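Local coordinates for protein fatty acid synthase 1, isoform A (PDB 6FN6) that probably builds long-chain saturated fatty acids from acetyl-CoA and malonyl-CoA using NADPH, this chain being its dehydratase, enoylreductase and ketoreductase modifying region, at residues 126-131 and 152-157; 146-151 and 167-172; 309-314 and 340-345; 376-381 and 403-408. One frame throughout, in Å; residues are numbered along the deposited sequence.

Contact 1: 126-131 and 152-157; sequences AKELGT and IVRSDT
Ile152 meets Thr131 through its carbonyl: Thr131 OG1 reaches Ile152 O at 3.4 Å, a weak bond. A classic beta bulge follows, two residues, Val153 and Arg154, standing against the single Lys163 of the next strand. Arg154 then carries the charged part of the contact. Its chain bends at the third torsion (chi3 -61°) and brings NE to 3.0 Å from Glu128 OE1, at the guanidinium edge. The carboxylate and guanidinium planes lie 28° apart, yet the N-H points well off line (123°), so this salt bridge has a weak hydrogen bond. Ser155 forms the antiparallel hydrogen-bonded pair with Leu129, with Leu129 N to Ser155 O at 2.7 Å and Ser155 N to Leu129 O at 3.2 Å. Ser155 OG donates forward to Asp156 O, in the carbonyl plane on a lone pair, while the Asp156 carboxylate is held by Ser160, Thr161 and Ser123. Thr157 CB closes the contact 3.7 Å from Lys127 O, and a water that donates to Lys127 O accepts weakly from Thr157 OG1. That hydroxyl also bonds Arg970, in the ketoreductase part of the chain. Strand 152-155 lies between strands 161-164 and 129-130 of the C-terminal hotdog fold, with Ile152 and Ser155 packed against helices 170-183 and 131-141.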
# COMPACT_ATOMS: atom_id res chain seq x y z
N ALA A 126 15.48 38.60 -13.77
CA ALA A 126 15.17 39.78 -12.98
C ALA A 126 16.21 39.92 -11.88
O ALA A 126 17.01 39.01 -11.66
CB ALA A 126 13.77 39.69 -12.40
N LYS A 127 16.21 41.06 -11.19
CA LYS A 127 17.19 41.30 -10.14
C LYS A 127 17.12 40.21 -9.09
O LYS A 127 16.06 39.66 -8.82
CB LYS A 127 16.97 42.68 -9.50
CG LYS A 127 18.05 43.06 -8.49
CD LYS A 127 18.02 44.54 -8.13
CE LYS A 127 19.27 44.95 -7.37
NZ LYS A 127 19.40 46.42 -7.25
N GLU A 128 18.27 39.89 -8.50
CA GLU A 128 18.32 38.89 -7.43
C GLU A 128 17.68 39.45 -6.17
O GLU A 128 17.58 40.67 -6.00
CB GLU A 128 19.77 38.46 -7.15
CG GLU A 128 20.58 39.43 -6.30
CD GLU A 128 21.93 38.86 -5.90
OE1 GLU A 128 22.57 39.41 -4.98
OE2 GLU A 128 22.35 37.85 -6.51
N LEU A 129 17.26 38.56 -5.29
CA LEU A 129 16.64 38.96 -4.04
C LEU A 129 17.69 39.03 -2.94
O LEU A 129 18.54 38.15 -2.83
CB LEU A 129 15.53 37.98 -3.65
CG LEU A 129 14.44 37.71 -4.68
CD1 LEU A 129 13.54 36.56 -4.23
CD2 LEU A 129 13.62 38.95 -4.93
N GLY A 130 17.63 40.09 -2.15
CA GLY A 130 18.45 40.20 -0.96
C GLY A 130 17.75 39.56 0.23
O GLY A 130 16.61 39.12 0.12
N THR A 131 18.43 39.52 1.37
CA THR A 131 17.86 38.94 2.57
C THR A 131 16.53 39.61 2.92
O THR A 131 15.57 38.94 3.29
CB THR A 131 18.82 39.04 3.77
OG1 THR A 131 18.17 38.57 4.95
CG2 THR A 131 19.30 40.48 3.98
N ILE A 152 18.62 33.10 4.98
CA ILE A 152 18.78 33.26 3.54
C ILE A 152 19.40 34.63 3.27
O ILE A 152 18.73 35.65 3.32
CB ILE A 152 17.44 33.12 2.80
CG1 ILE A 152 16.85 31.73 3.05
CG2 ILE A 152 17.64 33.35 1.30
CD1 ILE A 152 15.44 31.53 2.50
N VAL A 153 20.70 34.62 2.98
CA VAL A 153 21.42 35.85 2.65
C VAL A 153 21.07 36.29 1.23
O VAL A 153 20.96 37.48 0.95
CB VAL A 153 22.95 35.68 2.80
CG1 VAL A 153 23.32 35.55 4.28
CG2 VAL A 153 23.45 34.48 2.03
N ARG A 154 20.92 35.32 0.33
CA ARG A 154 20.74 35.62 -1.09
C ARG A 154 19.94 34.56 -1.85
O ARG A 154 19.97 33.37 -1.51
CB ARG A 154 22.12 35.78 -1.73
CG ARG A 154 22.11 36.28 -3.17
CD ARG A 154 23.48 36.82 -3.58
NE ARG A 154 23.90 37.96 -2.76
CZ ARG A 154 24.80 37.90 -1.78
NH1 ARG A 154 25.40 36.76 -1.46
NH2 ARG A 154 25.10 39.01 -1.10
N SER A 155 19.21 35.01 -2.87
CA SER A 155 18.48 34.13 -3.76
C SER A 155 18.24 34.81 -5.10
O SER A 155 18.01 36.02 -5.15
CB SER A 155 17.14 33.71 -3.15
OG SER A 155 16.31 33.10 -4.12
N ASP A 156 18.27 34.05 -6.18
CA ASP A 156 17.93 34.59 -7.49
C ASP A 156 16.41 34.68 -7.60
O ASP A 156 15.67 34.14 -6.77
CB ASP A 156 18.52 33.73 -8.61
CG ASP A 156 17.96 32.32 -8.64
OD1 ASP A 156 17.38 31.87 -7.63
OD2 ASP A 156 18.10 31.66 -9.69
N THR A 157 15.94 35.39 -8.63
CA THR A 157 14.53 35.73 -8.74
C THR A 157 13.60 34.51 -8.76
O THR A 157 12.45 34.60 -8.34
CB THR A 157 14.26 36.59 -10.00
OG1 THR A 157 12.85 36.83 -10.12
CG2 THR A 157 14.76 35.90 -11.25
O HOH W 1 13.47 39.71 -8.67

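Contact 2: 146-151 and 167-172; sequences GGIFRG and VDNWIS
No hydrogen bond passes between Ile148 and Phe149 on one side and Asn169, Ile171 and Ser172 on the other, although the second group holds an amide and a hydroxyl; the contact is van der Waals, led by carbon atoms of Ile148 and Phe149. The CD1 methyl of Ile148 comes over the flat of the Asn169 amide, 3.4 Å from Asn169 ND2, the two side chains crossing at about a right angle. It reaches there because CG1 stands between the backbone N and the carbonyl carbon (chi1 62°), which also brings Ile148 CD1 to 3.7 Å from Ser172 CB. Behind it, Ile148 CB rests on Val167 CG2 at 4.0 Å. The Phe149 ring takes the start of the helix differently: Ser172 CA lies 4.0 Å above one face, offset toward the rim and nearest to Phe149 CE1, while Ile171 CG2 approaches Phe149 CZ at 4.1 Å from an oblique direction.

The oxygen of the amide that the methyl covers is used within its own segment. Asn169 is the N-cap of helix 170-183, and its OD1 accepts Ser172 N at 2.7 Å in an almost straight bond (179°), the donor tilted 32° from the carbonyl plane. Phe20 touches Ile148, Asn169 and Ile171. Phe149 also meets the ring of His24 and packs beside Asp175, the predicted proton acceptor and proton donor of the dehydratase. The chemistry implies a division of labour: polar atoms start the helix, apolar carbon makes the join between the two segments beside the probable catalytic pair, and Phe149 O is also bonded to Gln179 further along the same helix.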
# COMPACT_ATOMS: atom_id res chain seq x y z
N GLY A 146 12.41 35.01 12.34
CA GLY A 146 13.22 35.95 13.09
C GLY A 146 14.52 35.34 13.55
O GLY A 146 14.70 34.12 13.49
N GLY A 147 15.45 36.18 13.99
CA GLY A 147 16.74 35.71 14.46
C GLY A 147 17.52 34.92 13.43
O GLY A 147 17.57 35.29 12.25
N ILE A 148 18.13 33.82 13.87
CA ILE A 148 19.01 33.04 13.01
C ILE A 148 18.23 32.30 11.93
O ILE A 148 18.81 31.79 10.98
CB ILE A 148 19.87 32.07 13.84
CG1 ILE A 148 18.98 31.07 14.59
CG2 ILE A 148 20.74 32.85 14.82
CD1 ILE A 148 19.75 29.96 15.28
N PHE A 149 16.91 32.23 12.08
CA PHE A 149 16.07 31.60 11.06
C PHE A 149 15.93 32.51 9.85
O PHE A 149 15.38 32.11 8.82
CB PHE A 149 14.68 31.26 11.63
CG PHE A 149 14.65 29.99 12.43
CD1 PHE A 149 14.38 28.78 11.81
CD2 PHE A 149 14.89 30.00 13.79
CE1 PHE A 149 14.34 27.60 12.53
CE2 PHE A 149 14.85 28.82 14.52
CZ PHE A 149 14.58 27.63 13.89
N ARG A 150 16.42 33.74 9.96
CA ARG A 150 16.52 34.63 8.81
C ARG A 150 17.88 34.40 8.14
O ARG A 150 18.68 35.33 8.02
CB ARG A 150 16.34 36.09 9.22
CG ARG A 150 14.88 36.51 9.35
CD ARG A 150 14.75 37.92 9.91
NE ARG A 150 15.30 38.93 9.01
CZ ARG A 150 14.57 39.72 8.22
NH1 ARG A 150 13.24 39.62 8.19
NH2 ARG A 150 15.17 40.61 7.45
N GLY A 151 18.12 33.17 7.70
CA GLY A 151 19.43 32.75 7.25
C GLY A 151 19.65 32.77 5.74
O GLY A 151 20.75 32.46 5.28
N VAL A 167 25.59 29.52 11.28
CA VAL A 167 25.82 30.01 12.63
C VAL A 167 25.96 28.85 13.61
O VAL A 167 25.51 28.94 14.75
CB VAL A 167 24.69 30.97 13.07
CG1 VAL A 167 24.68 32.21 12.20
CG2 VAL A 167 23.34 30.27 13.02
N ASP A 168 26.59 27.77 13.16
CA ASP A 168 26.80 26.59 14.00
C ASP A 168 25.48 26.10 14.57
O ASP A 168 25.37 25.81 15.76
CB ASP A 168 27.78 26.91 15.13
CG ASP A 168 28.31 25.66 15.82
OD1 ASP A 168 28.51 24.64 15.12
OD2 ASP A 168 28.51 25.69 17.05
N ASN A 169 24.47 26.01 13.71
CA ASN A 169 23.13 25.59 14.11
C ASN A 169 22.45 24.83 12.97
O ASN A 169 22.01 25.43 11.99
CB ASN A 169 22.29 26.80 14.54
CG ASN A 169 20.92 26.41 15.07
OD1 ASN A 169 20.15 25.73 14.39
ND2 ASN A 169 20.61 26.86 16.28
N TRP A 170 22.37 23.51 13.10
CA TRP A 170 21.82 22.67 12.03
C TRP A 170 20.33 22.86 11.83
O TRP A 170 19.84 22.79 10.70
CB TRP A 170 22.12 21.19 12.32
CG TRP A 170 23.57 20.84 12.19
CD1 TRP A 170 24.52 20.88 13.17
CD2 TRP A 170 24.24 20.40 11.01
NE1 TRP A 170 25.74 20.49 12.67
CE2 TRP A 170 25.59 20.19 11.34
CE3 TRP A 170 23.82 20.16 9.70
CZ2 TRP A 170 26.53 19.75 10.41
CZ3 TRP A 170 24.76 19.72 8.77
CH2 TRP A 170 26.09 19.52 9.14
N ILE A 171 19.60 23.10 12.92
CA ILE A 171 18.15 23.28 12.82
C ILE A 171 17.83 24.49 11.95
O ILE A 171 17.08 24.39 10.98
CB ILE A 171 17.51 23.41 14.21
CG1 ILE A 171 17.68 22.11 14.99
CG2 ILE A 171 16.03 23.80 14.09
CD1 ILE A 171 17.24 22.18 16.44
N SER A 172 18.41 25.64 12.28
CA SER A 172 18.15 26.86 11.53
C SER A 172 18.60 26.70 10.09
O SER A 172 17.89 27.07 9.16
CB SER A 172 18.84 28.06 12.18
OG SER A 172 20.22 28.11 11.85

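Contact 3: 309-314 and 340-345; sequences LANGRN and VTSNNN
The amide of Asn311 meets Ser342 at its oxygen end. Ser342 N approaches in the carbonyl plane and donates to Asn311 OD1 at 2.7 Å, while Ser342 CB stands in front of the OD1 and ND2 end, raised obliquely from the plane and 3.4 Å from Asn311 CG. A second flat group, the amide of Asn343, offers OD1 to Gly312 N at 3.4 Å, a weak bond. A third, that of Asn345, receives Thr341 OG1 on its OD1 at 2.7 Å, which ties the turn at Asn345 back to Thr341. With CG placed beside its backbone N (chi1 -72°), Asn311 swings its amide across to the other segment, so its side chain takes up a main-chain N-H beyond the Leu309-Val340 bridge. With an alanine here the amide is gone, and the Ser342 N-H would probably be left without this acceptor, the two loops being held less firmly.

Before the loops, the backbones run side by side. Leu309 and Val340 form a parallel bridge, Ala310 N donates to Val340 O at 3.1 Å, and the two side chains point the same way, with Leu309 CD2 4.0 Å from Val340 CB. Gly312, at positive phi (77°), turns the chain away. Helix 320-329 links strands 303-309 and 334-341 in a beta-alpha-beta unit. The order of the sheet, with its antiparallel hairpin strand 438-445, is that of the class I methyltransferase fold, consistent with the pseudo-methyltransferase domain of animal fatty acid synthases; in active relatives the cofactor lies over these same strand ends.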
# COMPACT_ATOMS: atom_id res chain seq x y z
N LEU A 309 -28.24 63.00 31.08
CA LEU A 309 -29.38 63.10 31.98
C LEU A 309 -30.48 62.13 31.53
O LEU A 309 -30.93 62.17 30.38
CB LEU A 309 -29.90 64.53 32.02
CG LEU A 309 -28.85 65.57 32.40
CD1 LEU A 309 -29.40 66.98 32.26
CD2 LEU A 309 -28.32 65.34 33.81
N ALA A 310 -30.90 61.25 32.44
CA ALA A 310 -31.82 60.17 32.10
C ALA A 310 -33.05 60.12 33.02
O ALA A 310 -33.44 59.05 33.48
CB ALA A 310 -31.09 58.83 32.15
N ASN A 311 -33.65 61.27 33.29
CA ASN A 311 -34.83 61.32 34.15
C ASN A 311 -36.11 61.10 33.35
O ASN A 311 -36.42 61.86 32.43
CB ASN A 311 -34.92 62.66 34.87
CG ASN A 311 -33.88 62.80 35.97
OD1 ASN A 311 -33.35 61.81 36.47
ND2 ASN A 311 -33.59 64.04 36.35
N GLY A 312 -36.85 60.05 33.70
CA GLY A 312 -38.10 59.74 33.02
C GLY A 312 -37.90 59.09 31.67
O GLY A 312 -38.67 59.33 30.74
N ARG A 313 -36.86 58.28 31.55
CA ARG A 313 -36.52 57.62 30.29
C ARG A 313 -36.21 56.14 30.47
O ARG A 313 -35.79 55.70 31.54
CB ARG A 313 -35.34 58.34 29.64
CG ARG A 313 -35.66 59.76 29.20
CD ARG A 313 -34.39 60.54 28.89
NE ARG A 313 -33.63 59.93 27.79
CZ ARG A 313 -32.33 60.11 27.60
NH1 ARG A 313 -31.62 60.87 28.43
NH2 ARG A 313 -31.72 59.51 26.58
N ASN A 314 -36.43 55.38 29.40
CA ASN A 314 -36.15 53.95 29.35
C ASN A 314 -34.64 53.72 29.38
O ASN A 314 -33.91 54.34 28.62
CB ASN A 314 -36.77 53.37 28.08
CG ASN A 314 -36.65 51.86 28.01
OD1 ASN A 314 -36.75 51.14 29.01
ND2 ASN A 314 -36.41 51.36 26.80
N VAL A 340 -26.52 60.06 34.56
CA VAL A 340 -27.03 60.66 35.78
C VAL A 340 -28.51 60.34 35.92
O VAL A 340 -29.28 60.48 34.97
CB VAL A 340 -26.80 62.18 35.80
CG1 VAL A 340 -27.13 62.74 37.17
CG2 VAL A 340 -25.37 62.51 35.41
N THR A 341 -28.90 59.90 37.11
CA THR A 341 -30.29 59.53 37.37
C THR A 341 -30.79 60.18 38.65
O THR A 341 -30.11 60.16 39.68
CB THR A 341 -30.45 58.00 37.47
OG1 THR A 341 -31.83 57.68 37.72
CG2 THR A 341 -29.59 57.43 38.60
N SER A 342 -31.98 60.76 38.58
CA SER A 342 -32.60 61.39 39.73
C SER A 342 -33.63 60.47 40.36
O SER A 342 -34.12 60.74 41.46
CB SER A 342 -33.25 62.72 39.32
OG SER A 342 -33.79 63.39 40.45
N ASN A 343 -33.98 59.39 39.67
CA ASN A 343 -35.04 58.51 40.12
C ASN A 343 -34.48 57.32 40.89
O ASN A 343 -35.17 56.32 41.11
CB ASN A 343 -35.88 58.03 38.93
CG ASN A 343 -36.48 59.17 38.14
OD1 ASN A 343 -36.39 59.20 36.91
ND2 ASN A 343 -37.08 60.13 38.83
N ASN A 344 -33.21 57.43 41.30
CA ASN A 344 -32.57 56.44 42.16
C ASN A 344 -32.86 54.99 41.74
O ASN A 344 -33.17 54.14 42.57
CB ASN A 344 -32.99 56.66 43.61
CG ASN A 344 -32.59 58.03 44.12
OD1 ASN A 344 -33.44 58.80 44.58
ND2 ASN A 344 -31.31 58.35 44.03
N ASN A 345 -32.77 54.73 40.44
CA ASN A 345 -32.93 53.39 39.89
C ASN A 345 -31.59 52.90 39.33
O ASN A 345 -31.53 52.36 38.23
CB ASN A 345 -34.01 53.37 38.80
CG ASN A 345 -33.71 54.32 37.67
OD1 ASN A 345 -32.96 55.28 37.82
ND2 ASN A 345 -34.29 54.05 36.50

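Contact 4: 376-381 and 403-408; sequences FVFGID and FLILEE
Two neighbouring parallel strands meet here, in a sheet whose strand order is consistent with a methyltransferase-like fold, with firm parallel bridges from Phe378-Ile405 to Ile380-Glu407, their axes 13° apart and 4.7 Å at closest approach. The backbone ladder alternates: Ile405 N gives to Val377 O at 2.9 Å, Gly379 N to Ile405 O at 3.0 Å, Glu407 N to Gly379 O at 2.9 Å, and Asp381 N to Glu407 O at 2.8 Å. It is weakest at the start, where Val377 N reaches Phe403 O only at 3.4 Å.

On the face of Phe376, Phe378 and Ile380, the Ile405 CG2 methyl lies at the edge of the Phe378 ring, in its plane, 3.5 Å from Phe378 CD1. Phe378 holds its CG anti to the backbone N (chi1 178°), which carries the ring across to Ile405 and Glu407; its CZ end comes to 4.1 Å from Glu407 OE1, the carboxylate plane turned 74° from the ring, and that oxygen is salt-bridged to Arg283. A serine in place of Phe378 would probably open a gap beside Ile405 and leave Leu287 without the ring it packs on. Glu408 bends back to Asp381, its carboxylate held by Leu383 N and Ser384.

Helix 279-296 covers the phenylalanine face, reaching Phe376, Phe378 and Phe403. Strand 303-309 flanks strand 374-380, and strand 438-445 flanks strand 402-409.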
# COMPACT_ATOMS: atom_id res chain seq x y z
N PHE A 376 -19.24 68.27 28.04
CA PHE A 376 -20.60 68.39 27.54
C PHE A 376 -21.62 67.73 28.45
O PHE A 376 -21.27 66.91 29.30
CB PHE A 376 -20.71 67.80 26.13
CG PHE A 376 -20.54 66.30 26.07
CD1 PHE A 376 -21.61 65.46 26.33
CD2 PHE A 376 -19.32 65.74 25.75
CE1 PHE A 376 -21.46 64.09 26.28
CE2 PHE A 376 -19.16 64.37 25.69
CZ PHE A 376 -20.24 63.54 25.96
N VAL A 377 -22.88 68.11 28.27
CA VAL A 377 -24.00 67.50 28.97
C VAL A 377 -25.09 67.23 27.95
O VAL A 377 -25.51 68.13 27.23
CB VAL A 377 -24.52 68.39 30.12
CG1 VAL A 377 -25.75 67.77 30.77
CG2 VAL A 377 -23.43 68.61 31.15
N PHE A 378 -25.53 65.98 27.87
CA PHE A 378 -26.62 65.62 26.97
C PHE A 378 -27.93 65.54 27.74
O PHE A 378 -27.97 65.05 28.87
CB PHE A 378 -26.34 64.29 26.27
CG PHE A 378 -27.45 63.85 25.36
CD1 PHE A 378 -27.54 64.34 24.07
CD2 PHE A 378 -28.40 62.95 25.80
CE1 PHE A 378 -28.56 63.94 23.24
CE2 PHE A 378 -29.43 62.54 24.97
CZ PHE A 378 -29.51 63.04 23.69
N GLY A 379 -29.00 66.02 27.12
CA GLY A 379 -30.32 66.00 27.73
C GLY A 379 -31.43 66.09 26.70
O GLY A 379 -31.22 66.60 25.60
N ILE A 380 -32.60 65.58 27.06
CA ILE A 380 -33.76 65.63 26.17
C ILE A 380 -34.86 66.43 26.85
O ILE A 380 -35.20 66.19 28.01
CB ILE A 380 -34.25 64.22 25.79
CG1 ILE A 380 -33.10 63.40 25.18
CG2 ILE A 380 -35.44 64.31 24.84
CD1 ILE A 380 -33.49 62.02 24.71
N ASP A 381 -35.41 67.40 26.12
CA ASP A 381 -36.51 68.21 26.61
C ASP A 381 -36.12 69.00 27.86
O ASP A 381 -36.89 69.12 28.80
CB ASP A 381 -37.73 67.32 26.91
CG ASP A 381 -38.19 66.55 25.70
OD1 ASP A 381 -37.97 67.03 24.57
OD2 ASP A 381 -38.79 65.46 25.87
N PHE A 403 -19.97 72.47 26.37
CA PHE A 403 -21.12 72.50 25.48
C PHE A 403 -22.36 71.89 26.12
O PHE A 403 -22.28 71.23 27.15
CB PHE A 403 -20.80 71.75 24.18
CG PHE A 403 -19.79 72.45 23.32
CD1 PHE A 403 -18.43 72.25 23.53
CD2 PHE A 403 -20.19 73.30 22.30
CE1 PHE A 403 -17.49 72.89 22.73
CE2 PHE A 403 -19.26 73.94 21.51
CZ PHE A 403 -17.91 73.74 21.72
N LEU A 404 -23.52 72.14 25.50
CA LEU A 404 -24.75 71.46 25.87
C LEU A 404 -25.36 70.80 24.64
O LEU A 404 -25.66 71.47 23.66
CB LEU A 404 -25.76 72.45 26.48
CG LEU A 404 -25.40 73.15 27.79
CD1 LEU A 404 -26.51 74.12 28.16
CD2 LEU A 404 -25.15 72.16 28.91
N ILE A 405 -25.54 69.49 24.70
CA ILE A 405 -26.20 68.77 23.63
C ILE A 405 -27.65 68.55 24.06
O ILE A 405 -27.93 67.70 24.90
CB ILE A 405 -25.50 67.43 23.31
CG1 ILE A 405 -24.00 67.64 23.13
CG2 ILE A 405 -26.10 66.82 22.05
CD1 ILE A 405 -23.22 66.35 22.95
N LEU A 406 -28.56 69.32 23.48
CA LEU A 406 -29.96 69.28 23.89
C LEU A 406 -30.86 68.85 22.74
O LEU A 406 -30.97 69.53 21.73
CB LEU A 406 -30.39 70.65 24.40
CG LEU A 406 -29.51 71.27 25.49
CD1 LEU A 406 -29.96 72.68 25.81
CD2 LEU A 406 -29.52 70.41 26.75
N GLU A 407 -31.50 67.69 22.90
CA GLU A 407 -32.51 67.24 21.95
C GLU A 407 -33.85 67.81 22.40
O GLU A 407 -34.28 67.60 23.53
CB GLU A 407 -32.56 65.71 21.87
CG GLU A 407 -33.75 65.17 21.09
CD GLU A 407 -33.67 63.66 20.84
OE1 GLU A 407 -32.55 63.10 20.90
OE2 GLU A 407 -34.72 63.04 20.59
N GLU A 408 -34.49 68.55 21.50
CA GLU A 408 -35.73 69.24 21.84
C GLU A 408 -36.80 68.99 20.78
O GLU A 408 -36.50 68.55 19.67
CB GLU A 408 -35.49 70.75 21.97
CG GLU A 408 -34.46 71.13 23.02
CD GLU A 408 -34.96 70.95 24.43
OE1 GLU A 408 -36.18 71.05 24.65
OE2 GLU A 408 -34.13 70.71 25.33

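Contacts 1 and 2 interleave along the chain inside the C-terminal hotdog fold of the dehydratase: their segments adjoin at Gly151 and Ile152, with centres about 18 Å apart. Contact 2 is the closer to the predicted catalytic pair, the Phe149 side chain being about 3 Å from that of Asp175, against about 8 Å for the Ile152 side chain of contact 1. Contacts 3 and 4 share one mixed sheet, their centres about 15 Å apart; Leu309 N probably bonds Phe378 O at 3.0 Å, and Arg313 packs on Phe378 and Ile380. The two pairs are remote, the nearest approach being about 44 Å between atoms of contacts 2 and 4, so neither touches the other.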